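Local coordinates for GDSL-like Lipase/Acylhydrolase family protein (Neisseria meningitidis, PDB 4K7J) that probably removes O-acetyl groups from peptidoglycan, acting as an SGNH-family esterase with a catalytic triad, at residues 225-228 against 229-233; 69-72 against 73-76. All blocks are in the same frame, centred on the assembly; numbering follows the deposited sequence. Where two conformers were deposited one is given.

How the contacts relate
Contact 2 (69-72 against 73-76) is a buried turn of helix 68-81, whereas contact 1 (225-228 against 229-233) is a surface turn leading from the loop after strand 208-215 into helix 231-236. Their centres are about 27 Å apart, on opposite sides of the chain's centre, and their nearest atoms about 14 Å apart, so neither touches the other. The chemistry follows the setting. Contact 2 combines regular helical backbone bonds with a salt-bridge network in which one carboxylate serves an arginine and a lysine; contact 1 gathers backbone and side-chain donors of one arginine on a single carbonyl. Strand 208-215 accepts a bond from Arg74 at Val211 O and, in sequence, precedes the loop of contact 1.

Contact 1 (225-228 against 229-233)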
loop_
_atom_site.group_PDB
_atom_site.type_symbol
_atom_site.label_atom_id
_atom_site.label_comp_id
_atom_site.label_asym_id
_atom_site.label_seq_id
_atom_site.Cartn_x
_atom_site.Cartn_y
_atom_site.Cartn_z
ATOM N N SER A 225 2.943 13.964 -5.870
ATOM C CA SER A 225 2.825 15.044 -6.861
ATOM C C SER A 225 3.192 14.589 -8.291
ATOM O O SER A 225 2.781 15.209 -9.273
ATOM C CB SER A 225 3.667 16.262 -6.451
ATOM O OG SER A 225 5.040 16.018 -6.687
ATOM N N LYS A 226 3.939 13.491 -8.396
ATOM C CA LYS A 226 4.242 12.868 -9.686
ATOM C C LYS A 226 3.020 12.229 -10.332
ATOM O O LYS A 226 3.051 11.905 -11.523
ATOM C CB LYS A 226 5.299 11.766 -9.522
ATOM C CG LYS A 226 6.708 12.222 -9.165
ATOM C CD LYS A 226 7.590 10.975 -9.029
ATOM C CE LYS A 226 9.055 11.295 -8.760
ATOM N NZ LYS A 226 9.831 10.013 -8.588
ATOM N N TRP A 227 1.967 12.004 -9.545
ATOM C CA TRP A 227 0.791 11.288 -10.037
ATOM C C TRP A 227 -0.255 12.299 -10.531
ATOM O O TRP A 227 -0.119 13.495 -10.283
ATOM C CB TRP A 227 0.203 10.366 -8.955
ATOM C CG TRP A 227 1.190 9.427 -8.312
ATOM C CD1 TRP A 227 2.408 9.051 -8.802
ATOM C CD2 TRP A 227 1.046 8.766 -7.050
ATOM N NE1 TRP A 227 3.023 8.195 -7.929
ATOM C CE2 TRP A 227 2.208 8.001 -6.845
ATOM C CE3 TRP A 227 0.038 8.743 -6.071
ATOM C CZ2 TRP A 227 2.397 7.215 -5.702
ATOM C CZ3 TRP A 227 0.230 7.968 -4.930
ATOM C CH2 TRP A 227 1.408 7.227 -4.752
ATOM N N ARG A 228 -1.288 11.826 -11.225
ATOM C CA ARG A 228 -2.235 12.735 -11.884
ATOM C C ARG A 228 -2.974 13.648 -10.899
ATOM O O ARG A 228 -3.131 13.316 -9.733
ATOM C CB ARG A 228 -3.224 11.964 -12.785
ATOM C CG ARG A 228 -4.287 11.182 -12.044
ATOM C CD ARG A 228 -4.903 10.101 -12.937
ATOM N NE ARG A 228 -6.124 9.537 -12.355
ATOM C CZ ARG A 228 -7.342 10.003 -12.610
ATOM N NH1 ARG A 228 -7.493 11.029 -13.433
ATOM N NH2 ARG A 228 -8.405 9.450 -12.041
ATOM N N ALA A 229 -3.420 14.804 -11.378
ATOM C CA ALA A 229 -4.048 15.797 -10.497
ATOM C C ALA A 229 -5.273 15.236 -9.762
ATOM O O ALA A 229 -5.526 15.592 -8.616
ATOM C CB ALA A 229 -4.425 17.054 -11.291
ATOM N N ASP A 230 -6.006 14.338 -10.417
ATOM C CA ASP A 230 -7.211 13.744 -9.830
ATOM C C ASP A 230 -6.937 12.479 -9.025
ATOM O O ASP A 230 -7.836 11.645 -8.865
ATOM C CB ASP A 230 -8.248 13.398 -10.914
ATOM C CG ASP A 230 -8.902 14.620 -11.512
ATOM O OD1 ASP A 230 -8.818 15.692 -10.883
ATOM O OD2 ASP A 230 -9.496 14.506 -12.616
ATOM N N ARG A 231 -5.720 12.329 -8.514
ATOM C CA ARG A 231 -5.342 11.117 -7.766
ATOM C C ARG A 231 -6.195 10.857 -6.505
ATOM O O ARG A 231 -6.403 9.708 -6.108
ATOM C CB ARG A 231 -3.860 11.185 -7.390
ATOM C CG ARG A 231 -3.506 12.362 -6.471
ATOM C CD ARG A 231 -2.007 12.456 -6.326
ATOM N NE ARG A 231 -1.546 13.682 -5.686
ATOM C CZ ARG A 231 -1.189 14.783 -6.343
ATOM N NH1 ARG A 231 -1.251 14.830 -7.668
ATOM N NH2 ARG A 231 -0.767 15.841 -5.669
ATOM N N MET A 232 -6.685 11.915 -5.868
ATOM C CA MET A 232 -7.571 11.742 -4.704
ATOM C C MET A 232 -8.930 11.134 -5.076
ATOM O O MET A 232 -9.546 10.436 -4.271
ATOM C CB MET A 232 -7.753 13.066 -3.955
ATOM C CG MET A 232 -6.453 13.578 -3.298
ATOM S SD MET A 232 -5.735 12.377 -2.149
ATOM C CE MET A 232 -4.213 13.217 -1.702
ATOM N N ASN A 233 -9.401 11.391 -6.292
ATOM C CA ASN A 233 -10.595 10.694 -6.771
ATOM C C ASN A 233 -10.327 9.206 -6.992
ATOM O O ASN A 233 -11.217 8.373 -6.773
ATOM C CB ASN A 233 -11.166 11.343 -8.037
ATOM C CG ASN A 233 -11.528 12.807 -7.832
ATOM O OD1 ASN A 233 -11.783 13.249 -6.709
ATOM N ND2 ASN A 233 -11.534 13.568 -8.915
#
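Arg231 holds the carbonyl oxygen of Arg228 with two donors. Its backbone N lies 3.0 Å from Arg228 O, closing a type I beta turn from Arg228 to Arg231, and its NH1 lies 3.2 Å from Arg228 O. The two nitrogens come from opposite faces of the carbonyl plane, and neither bond is straight, with N-H...O angles of 137° and 143°. A chi1 of 62° puts Arg231 CG between its backbone N and carbonyl carbon and aims the extended chain back past Arg228 O toward Ser225. Arg231 NH1 also comes within 3.1 Å of Trp227 O, while Ser225 CA sits over one face of the guanidinium. Arg231 CD packs against Trp227 CB at 4.0 Å; the indole reaches Ser113 through NE1.

Asp230 CB lies over a face of the Arg228 guanidinium, 3.5 Å from Arg228 NH1. The carboxylate and guanidinium planes are nearly perpendicular, and Asp230 OD2 stays 4.1 Å from Arg228 NH1, well out of the guanidinium plane, a proximity of charges without a directed bond. The salt bridge of Arg228 is instead with Asp234. Asp230, at the N-cap, makes no capping bond; that salt bridge and the two-donor Arg228 carbonyl join loop to helix.

Contact 2 (69-72 against 73-76); sequences FTDS and LRKR
Asp71 divides its carboxylate between Arg74 and Lys75, giving a three-residue salt-bridge network. Arg74 grips side-on, with NH2 at 3.0 Å and NE at 3.2 Å from the same oxygen, Asp71 OD1. The NE bond uses the anti lone pair; NH2 is also on the anti side but 23° out of the carboxylate plane. With one oxygen gripped and the guanidinium and carboxylate planes 41° apart, the pairing is neither two-oxygen nor flat. Lys75, bent at chi2 and chi4, takes the other oxygen: its NZ meets the syn lone pair of Asp71 OD2 at 3.3 Å. A bend at chi3 folds Arg74 back over the preceding turn, placing Thr70 O above the centre of its guanidinium. Beyond the network, Arg74 donates to Val211 O through NH1 and forms a salt bridge with Asp67 through NH2, probably fixing its rotation.

The backbone bonds run i to i+4. Leu73 N to Phe69 O is nearly straight at 172°, Arg74 N to Thr70 O measures 2.8 Å, and Arg76 N reaches Ser72 O at 3.0 Å.

On the side facing helix 354-373, Phe69 packs on Ala360, Ser72 OG bonds to Arg358 O, and Arg76 forms a salt bridge with Asp366. Phe69 and Thr70 touch Gln58 of strand 53-60. The backbone pattern and the i+3 and i+4 ion pairs are those of an alpha helix, here packed against the mixed sheet of an alpha/beta SGNH-hydrolase fold.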
loop_
_atom_site.group_PDB
_atom_site.type_symbol
_atom_site.label_atom_id
_atom_site.label_comp_id
_atom_site.label_asym_id
_atom_site.label_seq_id
_atom_site.Cartn_x
_atom_site.Cartn_y
_atom_site.Cartn_z
ATOM N N PHE A 69 6.477 -7.127 4.110
ATOM C CA PHE A 69 5.844 -6.543 5.292
ATOM C C PHE A 69 4.338 -6.661 5.150
ATOM O O PHE A 69 3.654 -7.208 6.016
ATOM C CB PHE A 69 6.261 -5.068 5.423
ATOM C CG PHE A 69 5.743 -4.373 6.658
ATOM C CD1 PHE A 69 4.470 -3.828 6.687
ATOM C CD2 PHE A 69 6.551 -4.218 7.774
ATOM C CE1 PHE A 69 4.009 -3.159 7.813
ATOM C CE2 PHE A 69 6.089 -3.556 8.903
ATOM C CZ PHE A 69 4.826 -3.029 8.922
ATOM N N THR A 70 3.811 -6.157 4.043
ATOM C CA THR A 70 2.359 -6.159 3.843
ATOM C C THR A 70 1.751 -7.569 3.710
ATOM O O THR A 70 0.609 -7.792 4.092
ATOM C CB THR A 70 1.978 -5.284 2.642
ATOM O OG1 THR A 70 2.934 -5.490 1.600
ATOM C CG2 THR A 70 2.015 -3.808 3.036
ATOM N N ASP A 71 2.511 -8.532 3.200
ATOM C CA ASP A 71 1.963 -9.875 3.067
ATOM C C ASP A 71 1.882 -10.569 4.418
ATOM O O ASP A 71 1.009 -11.409 4.642
ATOM C CB ASP A 71 2.767 -10.729 2.090
ATOM C CG ASP A 71 2.121 -12.079 1.842
ATOM O OD1 ASP A 71 0.933 -12.111 1.436
ATOM O OD2 ASP A 71 2.788 -13.104 2.081
ATOM N N SER A 72 2.784 -10.210 5.327
ATOM C CA SER A 72 2.753 -10.794 6.664
ATOM C C SER A 72 1.543 -10.235 7.404
ATOM O O SER A 72 0.796 -10.972 8.046
ATOM C CB SER A 72 4.054 -10.510 7.416
ATOM O OG SER A 72 3.890 -10.743 8.805
ATOM N N LEU A 73 1.342 -8.928 7.273
ATOM C CA LEU A 73 0.163 -8.262 7.807
ATOM C C LEU A 73 -1.106 -8.880 7.204
ATOM O O LEU A 73 -2.087 -9.163 7.913
ATOM C CB LEU A 73 0.232 -6.767 7.491
ATOM C CG LEU A 73 -0.808 -5.848 8.125
ATOM C CD1 LEU A 73 -0.599 -5.830 9.626
ATOM C CD2 LEU A 73 -0.685 -4.439 7.545
ATOM N N ARG A 74 -1.075 -9.089 5.893
ATOM C CA ARG A 74 -2.189 -9.711 5.190
ATOM C C ARG A 74 -2.525 -11.082 5.767
ATOM O O ARG A 74 -3.668 -11.342 6.120
ATOM C CB ARG A 74 -1.881 -9.806 3.697
ATOM C CG ARG A 74 -3.014 -10.337 2.832
ATOM C CD ARG A 74 -2.825 -9.910 1.379
ATOM N NE ARG A 74 -1.465 -10.115 0.919
ATOM C CZ ARG A 74 -0.677 -9.166 0.428
ATOM N NH1 ARG A 74 -1.088 -7.910 0.300
ATOM N NH2 ARG A 74 0.538 -9.487 0.057
ATOM N N LYS A 75 -1.535 -11.955 5.882
ATOM C CA LYS A 75 -1.820 -13.327 6.318
ATOM C C LYS A 75 -2.322 -13.371 7.756
ATOM O O LYS A 75 -3.226 -14.138 8.090
ATOM C CB LYS A 75 -0.593 -14.218 6.156
ATOM C CG LYS A 75 -0.124 -14.374 4.709
ATOM C CD LYS A 75 -1.143 -15.127 3.861
ATOM C CE LYS A 75 -0.714 -15.167 2.394
ATOM N NZ LYS A 75 0.701 -15.636 2.288
ATOM N N ARG A 76 -1.733 -12.547 8.608
ATOM C CA ARG A 76 -2.106 -12.532 10.011
ATOM C C ARG A 76 -3.533 -12.026 10.207
ATOM O O ARG A 76 -4.361 -12.697 10.832
ATOM C CB ARG A 76 -1.132 -11.669 10.800
ATOM C CG ARG A 76 -1.619 -11.331 12.186
ATOM C CD ARG A 76 -1.352 -12.448 13.176
ATOM N NE ARG A 76 -1.451 -11.951 14.541
ATOM C CZ ARG A 76 -0.435 -11.427 15.218
ATOM N NH1 ARG A 76 0.773 -11.321 14.664
ATOM N NH2 ARG A 76 -0.631 -11.006 16.456
#